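PDB 2YIK: endoglucanase from Clostridium thermocellum, which probably hydrolyses internal beta-1,4-glucosidic bonds of cellulose, as a family 9 glycoside hydrolase. Local coordinates for residues V178-Q183 with W207-E212; G215-S220 with K260-G265. All blocks are in the same frame, centred on the assembly; numbering follows the deposited sequence.

Contact 1 (V178-Q183 with W207-E212)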
ATOM      1  N   VAL A 178      -9.102  16.257  14.395  1.00 24.57           N
ATOM      2  CA  VAL A 178      -9.753  15.952  15.658  1.00 23.84           C
ATOM      3  C   VAL A 178      -9.823  14.433  15.860  1.00 24.31           C
ATOM      4  O   VAL A 178      -9.635  13.929  16.968  1.00 24.09           O
ATOM      5  CB  VAL A 178     -11.175  16.571  15.680  1.00 25.25           C
ATOM      6  CG1 VAL A 178     -11.980  16.013  16.838  1.00 24.57           C
ATOM      7  CG2 VAL A 178     -11.069  18.094  15.792  1.00 25.02           C
ATOM      8  N   ALA A 179     -10.088  13.712  14.778  1.00 23.83           N
ATOM      9  CA  ALA A 179     -10.162  12.258  14.817  1.00 23.38           C
ATOM     10  C   ALA A 179      -9.952  11.695  13.412  1.00 23.96           C
ATOM     11  O   ALA A 179     -10.254  12.352  12.407  1.00 22.69           O
ATOM     12  CB  ALA A 179     -11.513  11.809  15.365  1.00 22.88           C
ATOM     13  N   PHE A 180      -9.418  10.481  13.347  1.00 24.30           N
ATOM     14  CA  PHE A 180      -9.196   9.815  12.076  1.00 22.86           C
ATOM     15  C   PHE A 180      -9.693   8.383  12.167  1.00 22.60           C
ATOM     16  O   PHE A 180      -9.221   7.607  13.002  1.00 21.62           O
ATOM     17  CB  PHE A 180      -7.708   9.808  11.710  1.00 22.88           C
ATOM     18  CG  PHE A 180      -7.388   8.997  10.477  1.00 24.13           C
ATOM     19  CD1 PHE A 180      -7.803   9.423   9.215  1.00 22.49           C
ATOM     20  CD2 PHE A 180      -6.724   7.778  10.585  1.00 23.78           C
ATOM     21  CE1 PHE A 180      -7.546   8.653   8.078  1.00 23.41           C
ATOM     22  CE2 PHE A 180      -6.461   6.998   9.449  1.00 24.17           C
ATOM     23  CZ  PHE A 180      -6.879   7.432   8.199  1.00 24.64           C
ATOM     24  N   CYS A 181     -10.659   8.030  11.331  1.00 21.94           N
ATOM     25  CA  CYS A 181     -11.156   6.663  11.338  1.00 23.85           C
ATOM     26  C   CYS A 181     -10.181   5.843  10.510  1.00 24.23           C
ATOM     27  O   CYS A 181     -10.071   6.025   9.297  1.00 22.89           O
ATOM     28  CB  CYS A 181     -12.552   6.557  10.729  1.00 24.35           C
ATOM     29  SG  CYS A 181     -13.148   4.835  10.663  1.00 26.09           S
ATOM     30  N   HIS A 182      -9.484   4.933  11.177  1.00 24.41           N
ATOM     31  CA  HIS A 182      -8.490   4.101  10.518  1.00 25.46           C
ATOM     32  C   HIS A 182      -8.956   2.682  10.216  1.00 25.34           C
ATOM     33  O   HIS A 182      -8.282   1.955   9.495  1.00 25.77           O
ATOM     34  CB  HIS A 182      -7.235   4.018  11.388  1.00 24.77           C
ATOM     35  CG  HIS A 182      -7.443   3.281  12.672  1.00 25.46           C
ATOM     36  ND1 HIS A 182      -7.923   3.886  13.820  1.00 26.95           N
ATOM     37  CD2 HIS A 182      -7.263   1.979  12.990  1.00 25.37           C
ATOM     38  CE1 HIS A 182      -8.025   2.990  14.781  1.00 24.00           C
ATOM     39  NE2 HIS A 182      -7.630   1.820  14.304  1.00 27.27           N
ATOM     40  N   GLN A 183     -10.101   2.285  10.755  1.00 25.13           N
ATOM     41  CA  GLN A 183     -10.585   0.923  10.531  1.00 24.98           C
ATOM     42  C   GLN A 183     -12.107   0.809  10.614  1.00 25.58           C
ATOM     43  O   GLN A 183     -12.748   1.411  11.478  1.00 25.12           O
ATOM     44  CB  GLN A 183      -9.936  -0.021  11.556  1.00 23.60           C
ATOM     45  CG  GLN A 183     -10.299  -1.498  11.444  1.00 23.82           C
ATOM     46  CD  GLN A 183      -9.620  -2.342  12.520  1.00 25.92           C
ATOM     47  OE1 GLN A 183      -8.424  -2.179  12.795  1.00 26.28           O
ATOM     48  NE2 GLN A 183     -10.375  -3.257  13.124  1.00 26.57           N
ATOM     49  N   TRP A 207     -13.219   2.443  14.013  1.00 24.33           N
ATOM     50  CA  TRP A 207     -12.187   2.686  15.014  1.00 23.69           C
ATOM     51  C   TRP A 207     -11.489   3.995  14.651  1.00 24.40           C
ATOM     52  O   TRP A 207     -11.100   4.219  13.497  1.00 24.00           O
ATOM     53  CB  TRP A 207     -11.211   1.499  15.077  1.00 24.23           C
ATOM     54  CG  TRP A 207     -11.908   0.138  15.137  1.00 25.15           C
ATOM     55  CD1 TRP A 207     -12.579  -0.480  14.121  1.00 25.33           C
ATOM     56  CD2 TRP A 207     -11.976  -0.760  16.261  1.00 26.03           C
ATOM     57  NE1 TRP A 207     -13.054  -1.703  14.533  1.00 24.31           N
ATOM     58  CE2 TRP A 207     -12.699  -1.901  15.839  1.00 26.90           C
ATOM     59  CE3 TRP A 207     -11.497  -0.713  17.574  1.00 26.02           C
ATOM     60  CZ2 TRP A 207     -12.952  -2.989  16.690  1.00 26.24           C
ATOM     61  CZ3 TRP A 207     -11.750  -1.799  18.423  1.00 28.23           C
ATOM     62  CH2 TRP A 207     -12.471  -2.919  17.971  1.00 26.86           C
ATOM     63  N   PHE A 208     -11.343   4.861  15.650  1.00 24.03           N
ATOM     64  CA  PHE A 208     -10.777   6.186  15.442  1.00 24.07           C
ATOM     65  C   PHE A 208      -9.548   6.511  16.266  1.00 23.55           C
ATOM     66  O   PHE A 208      -9.450   6.108  17.422  1.00 24.78           O
ATOM     67  CB  PHE A 208     -11.828   7.261  15.771  1.00 22.77           C
ATOM     68  CG  PHE A 208     -13.062   7.213  14.910  1.00 23.83           C
ATOM     69  CD1 PHE A 208     -13.944   6.140  14.978  1.00 21.86           C
ATOM     70  CD2 PHE A 208     -13.351   8.259  14.035  1.00 24.09           C
ATOM     71  CE1 PHE A 208     -15.088   6.105  14.189  1.00 21.92           C
ATOM     72  CE2 PHE A 208     -14.493   8.230  13.242  1.00 23.70           C
ATOM     73  CZ  PHE A 208     -15.363   7.154  13.320  1.00 22.40           C
ATOM     74  N   ILE A 209      -8.613   7.247  15.665  1.00 25.15           N
ATOM     75  CA  ILE A 209      -7.432   7.699  16.392  1.00 25.35           C
ATOM     76  C   ILE A 209      -7.813   9.097  16.867  1.00 26.43           C
ATOM     77  O   ILE A 209      -8.394   9.893  16.124  1.00 25.66           O
ATOM     78  CB  ILE A 209      -6.154   7.792  15.522  1.00 26.20           C
ATOM     79  CG1 ILE A 209      -5.614   6.393  15.242  1.00 28.45           C
ATOM     80  CG2 ILE A 209      -5.068   8.581  16.260  1.00 22.87           C
ATOM     81  CD1 ILE A 209      -5.706   5.999  13.803  1.00 33.92           C
ATOM     82  N   THR A 210      -7.457   9.377  18.109  1.00 26.60           N
ATOM     83  CA  THR A 210      -7.773  10.619  18.784  1.00 27.81           C
ATOM     84  C   THR A 210      -6.495  11.099  19.483  1.00 28.78           C
ATOM     85  O   THR A 210      -5.538  10.336  19.601  1.00 28.73           O
ATOM     86  CB  THR A 210      -8.913  10.293  19.786  1.00 28.43           C
ATOM     87  OG1 THR A 210     -10.171  10.674  19.223  1.00 29.87           O
ATOM     88  CG2 THR A 210      -8.689  10.925  21.106  1.00 26.37           C
ATOM     89  N   LYS A 211      -6.465  12.346  19.944  1.00 28.68           N
ATOM     90  CA  LYS A 211      -5.277  12.839  20.629  1.00 29.74           C
ATOM     91  C   LYS A 211      -5.128  12.153  21.993  1.00 30.12           C
ATOM     92  O   LYS A 211      -4.093  12.277  22.649  1.00 29.15           O
ATOM     93  CB  LYS A 211      -5.364  14.351  20.838  1.00 30.79           C
ATOM     94  CG  LYS A 211      -6.260  14.778  22.002  1.00 35.55           C
ATOM     95  CD  LYS A 211      -6.535  16.275  21.971  1.00 37.85           C
ATOM     96  CE  LYS A 211      -5.255  17.086  22.087  1.00 41.98           C
ATOM     97  NZ  LYS A 211      -4.845  17.278  23.517  1.00 47.08           N
ATOM     98  N   GLU A 212      -6.160  11.426  22.409  1.00 30.34           N
ATOM     99  CA  GLU A 212      -6.149  10.755  23.704  1.00 31.86           C
ATOM    100  C   GLU A 212      -5.291   9.490  23.790  1.00 31.07           C
ATOM    101  O   GLU A 212      -4.986   9.025  24.885  1.00 31.10           O
ATOM    102  CB  GLU A 212      -7.592  10.481  24.140  1.00 32.10           C
ATOM    103  CG  GLU A 212      -8.402  11.778  24.202  1.00 37.32           C
ATOM    104  CD  GLU A 212      -9.776  11.630  24.819  1.00 38.72           C
ATOM    105  OE1 GLU A 212     -10.250  10.489  24.989  1.00 42.48           O
ATOM    106  OE2 GLU A 212     -10.395  12.671  25.124  1.00 41.79           O
TER
HETATM  107  O   HOH W   1      -8.046  14.543  18.938  1.00 24.33           O
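Trp207 and Gln183 lie side by side and point the same way, with NE2 of Gln183 over one face of the indole, near its rim, and the amide plane tilted 44° to the ring. With CG anti to the backbone N (chi1 -178°) and the chain extended, Gln183 NE2 comes to 3.4 Å from Trp207 NE1. Both nitrogens are donors, and what draws them together is a shared acceptor, Gly185 O; Gln183 NE2 also donates to Gly268 O. His182 sits at an angle to Trp207, its CE1 3.5 Å from Trp207 CB, while Ile209 CD1 touches the edge of the Phe180 ring, 3.8 Å from Phe180 CD2. The strands pair antiparallel: Phe180 and Ile209 exchange two backbone bonds, and Trp207 O accepts from His182 N (2.9 Å) while Trp207 N donates to Gln183 O (2.8 Å). His182 and Gln183 both face Trp207, a classic beta bulge. Phe208 and Cys181, a non-hydrogen-bonded pair, turn to the other face of the sheet. There Cys181 CB makes a CH-pi contact, 3.8 Å from the Phe208 ring centroid, and SG a sulfur-aromatic one; a small, polarisable thiol suits this close spacing. A water joins Val178 O to Lys211 N.

Contact 2 (G215-S220 with K260-G265); sequences GTDIIS and KGVVQG
Val262 lies over one face of the Asp217 carboxylate, its CB 3.6 Å from Asp217 OD2, the two side chains crossing at about a right angle. The backbone N-H of Val263 comes from the same side: Val263 N donates to Asp217 OD1 over 3.0 Å, meeting it on the syn side but 31° out of the carboxylate plane. At the edge, near the plane, a water stands by Asp217 OD2, to which it donates one hydrogen bond while giving a second to Val263 O. This oxygen of the aspartate is also hydrogen-bonded to Ser275 OG. Aspartate suits the place because its short side chain offers two acceptors, one for the backbone of the 260-265 loop and one for the water and the serine. A chi1 of 60° sets the group between the backbone N and the carbonyl carbon, turned to the loop.

Gly215 is the N-cap of helix 216-233, so Thr216 and Asp217 belong to its first turn, and both give side-chain oxygens to the loop. In the (alpha/alpha)6 barrel of family 9 enzymes the loop after helix 238-257 returns to the start of helix 216-233, which it meets here. Thr216 OG1 accepts from Gly261 N at 3.1 Å, while its methyl CG2 rests 3.8 Å from Lys260 CD; threonine serves both needs. The ammonium of Lys260 folds back to Glu256 O and Asn258 O, at the end of helix 238-257.

On the apolar side, Ile218 crosses Val263 at about a right angle, and Ile218 CD1 is pressed tightly against Val263 CG2. The same methyl, Val263 CG2, lies 3.5 Å from Gly215 CA, where the missing side chain permits close approach.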
ATOM      1  N   GLY A 215      -1.330   7.067  17.794  1.00 25.03           N
ATOM      2  CA  GLY A 215      -1.693   6.315  16.610  1.00 25.24           C
ATOM      3  C   GLY A 215      -0.757   6.767  15.514  1.00 24.12           C
ATOM      4  O   GLY A 215      -1.088   6.726  14.335  1.00 23.23           O
ATOM      5  N   THR A 216       0.427   7.192  15.938  1.00 23.95           N
ATOM      6  CA  THR A 216       1.465   7.713  15.063  1.00 23.27           C
ATOM      7  C   THR A 216       1.761   6.922  13.797  1.00 25.15           C
ATOM      8  O   THR A 216       1.911   7.504  12.723  1.00 25.05           O
ATOM      9  CB  THR A 216       2.767   7.880  15.848  1.00 23.76           C
ATOM     10  OG1 THR A 216       2.449   8.378  17.153  1.00 24.52           O
ATOM     11  CG2 THR A 216       3.702   8.868  15.147  1.00 21.07           C
ATOM     12  N   ASP A 217       1.842   5.602  13.904  1.00 25.22           N
ATOM     13  CA  ASP A 217       2.144   4.802  12.728  1.00 25.08           C
ATOM     14  C   ASP A 217       1.083   4.938  11.634  1.00 24.36           C
ATOM     15  O   ASP A 217       1.419   5.241  10.488  1.00 25.39           O
ATOM     16  CB  ASP A 217       2.363   3.330  13.116  1.00 24.29           C
ATOM     17  CG  ASP A 217       1.150   2.705  13.785  1.00 28.69           C
ATOM     18  OD1 ASP A 217       0.412   3.433  14.486  1.00 26.85           O
ATOM     19  OD2 ASP A 217       0.941   1.480  13.618  1.00 28.10           O
ATOM     20  N   ILE A 218      -0.187   4.740  11.977  1.00 23.43           N
ATOM     21  CA  ILE A 218      -1.253   4.849  10.978  1.00 23.75           C
ATOM     22  C   ILE A 218      -1.461   6.284  10.491  1.00 22.81           C
ATOM     23  O   ILE A 218      -1.697   6.506   9.307  1.00 21.55           O
ATOM     24  CB  ILE A 218      -2.618   4.307  11.506  1.00 25.21           C
ATOM     25  CG1 ILE A 218      -2.580   2.783  11.638  1.00 23.81           C
ATOM     26  CG2 ILE A 218      -3.736   4.681  10.549  1.00 23.31           C
ATOM     27  CD1 ILE A 218      -1.813   2.318  12.823  1.00 33.93           C
ATOM     28  N   ILE A 219      -1.381   7.254  11.400  1.00 23.73           N
ATOM     29  CA  ILE A 219      -1.557   8.660  11.027  1.00 24.29           C
ATOM     30  C   ILE A 219      -0.490   9.042   9.992  1.00 23.56           C
ATOM     31  O   ILE A 219      -0.800   9.638   8.962  1.00 24.50           O
ATOM     32  CB  ILE A 219      -1.439   9.614  12.262  1.00 24.34           C
ATOM     33  CG1 ILE A 219      -2.691   9.544  13.148  1.00 26.88           C
ATOM     34  CG2 ILE A 219      -1.374  11.058  11.792  1.00 21.48           C
ATOM     35  CD1 ILE A 219      -3.246   8.178  13.306  1.00 35.89           C
ATOM     36  N   SER A 220       0.759   8.676  10.268  1.00 22.51           N
ATOM     37  CA  SER A 220       1.869   8.975   9.367  1.00 23.14           C
ATOM     38  C   SER A 220       1.775   8.213   8.048  1.00 22.96           C
ATOM     39  O   SER A 220       2.036   8.776   6.987  1.00 21.87           O
ATOM     40  CB  SER A 220       3.206   8.656  10.041  1.00 22.93           C
ATOM     41  OG  SER A 220       3.404   9.476  11.178  1.00 23.48           O
ATOM     42  N   LYS A 260       3.883   9.903  20.963  1.00 26.59           N
ATOM     43  CA  LYS A 260       4.218   8.857  20.007  1.00 26.76           C
ATOM     44  C   LYS A 260       3.872   7.430  20.438  1.00 27.71           C
ATOM     45  O   LYS A 260       3.949   7.084  21.617  1.00 28.92           O
ATOM     46  CB  LYS A 260       5.713   8.946  19.694  1.00 25.10           C
ATOM     47  CG  LYS A 260       6.179  10.340  19.255  1.00 26.96           C
ATOM     48  CD  LYS A 260       5.568  10.741  17.905  1.00 26.37           C
ATOM     49  CE  LYS A 260       5.952  12.163  17.499  1.00 26.04           C
ATOM     50  NZ  LYS A 260       5.357  13.190  18.398  1.00 24.57           N
ATOM     51  N   GLY A 261       3.497   6.606  19.462  1.00 26.41           N
ATOM     52  CA  GLY A 261       3.163   5.219  19.727  1.00 26.64           C
ATOM     53  C   GLY A 261       2.452   4.610  18.533  1.00 27.68           C
ATOM     54  O   GLY A 261       2.115   5.317  17.583  1.00 27.97           O
ATOM     55  N   VAL A 262       2.224   3.302  18.563  1.00 26.92           N
ATOM     56  CA  VAL A 262       1.521   2.653  17.463  1.00 26.01           C
ATOM     57  C   VAL A 262       0.105   2.321  17.911  1.00 25.28           C
ATOM     58  O   VAL A 262      -0.160   2.183  19.102  1.00 25.10           O
ATOM     59  CB  VAL A 262       2.234   1.346  17.011  1.00 27.53           C
ATOM     60  CG1 VAL A 262       3.663   1.657  16.570  1.00 25.51           C
ATOM     61  CG2 VAL A 262       2.227   0.316  18.140  1.00 26.29           C
ATOM     62  N   VAL A 263      -0.819   2.224  16.964  1.00 24.98           N
ATOM     63  CA  VAL A 263      -2.180   1.864  17.316  1.00 25.53           C
ATOM     64  C   VAL A 263      -2.091   0.444  17.893  1.00 27.81           C
ATOM     65  O   VAL A 263      -1.465  -0.442  17.302  1.00 28.04           O
ATOM     66  CB  VAL A 263      -3.104   1.904  16.081  1.00 25.99           C
ATOM     67  CG1 VAL A 263      -4.444   1.257  16.403  1.00 25.65           C
ATOM     68  CG2 VAL A 263      -3.325   3.361  15.655  1.00 25.73           C
ATOM     69  N   GLN A 264      -2.695   0.247  19.061  1.00 28.57           N
ATOM     70  CA  GLN A 264      -2.666  -1.042  19.752  1.00 29.70           C
ATOM     71  C   GLN A 264      -3.679  -2.047  19.222  1.00 29.20           C
ATOM     72  O   GLN A 264      -4.721  -1.671  18.682  1.00 27.76           O
ATOM     73  CB  GLN A 264      -2.890  -0.831  21.253  1.00 31.08           C
ATOM     74  CG  GLN A 264      -1.831   0.024  21.922  1.00 32.10           C
ATOM     75  CD  GLN A 264      -0.467  -0.650  21.932  1.00 35.77           C
ATOM     76  OE1 GLN A 264      -0.290  -1.702  22.551  1.00 35.73           O
ATOM     77  NE2 GLN A 264       0.504  -0.049  21.242  1.00 35.51           N
ATOM     78  N   GLY A 265      -3.364  -3.329  19.391  1.00 29.81           N
ATOM     79  CA  GLY A 265      -4.243  -4.387  18.922  1.00 28.88           C
ATOM     80  C   GLY A 265      -5.681  -4.275  19.398  1.00 29.83           C
ATOM     81  O   GLY A 265      -6.614  -4.462  18.616  1.00 30.23           O
TER
HETATM   82  O   HOH W   2      -1.203  -0.237  14.359  1.00 25.04           O

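In the fold
Contact 1 closes before contact 2 opens along the chain: strand 206-209 leads through a short connection into helix 216-233, so the second segment of one is followed after two residues by the first of the other. Their centres are 10 Å apart and they touch. Ile209 reaches Ile219 and Val263, while Ile218 packs against Phe180 and His182, so that helix 216-233 covers the sheet face bearing Phe180 and Ile209. Together they tie the small antiparallel sheet to the helical body of the family 9 catalytic domain. Both lie away from the predicted active-site histidine. Contact 2 has a bound calcium ion as a neighbour, about 5 Å from the side chain of Asp217.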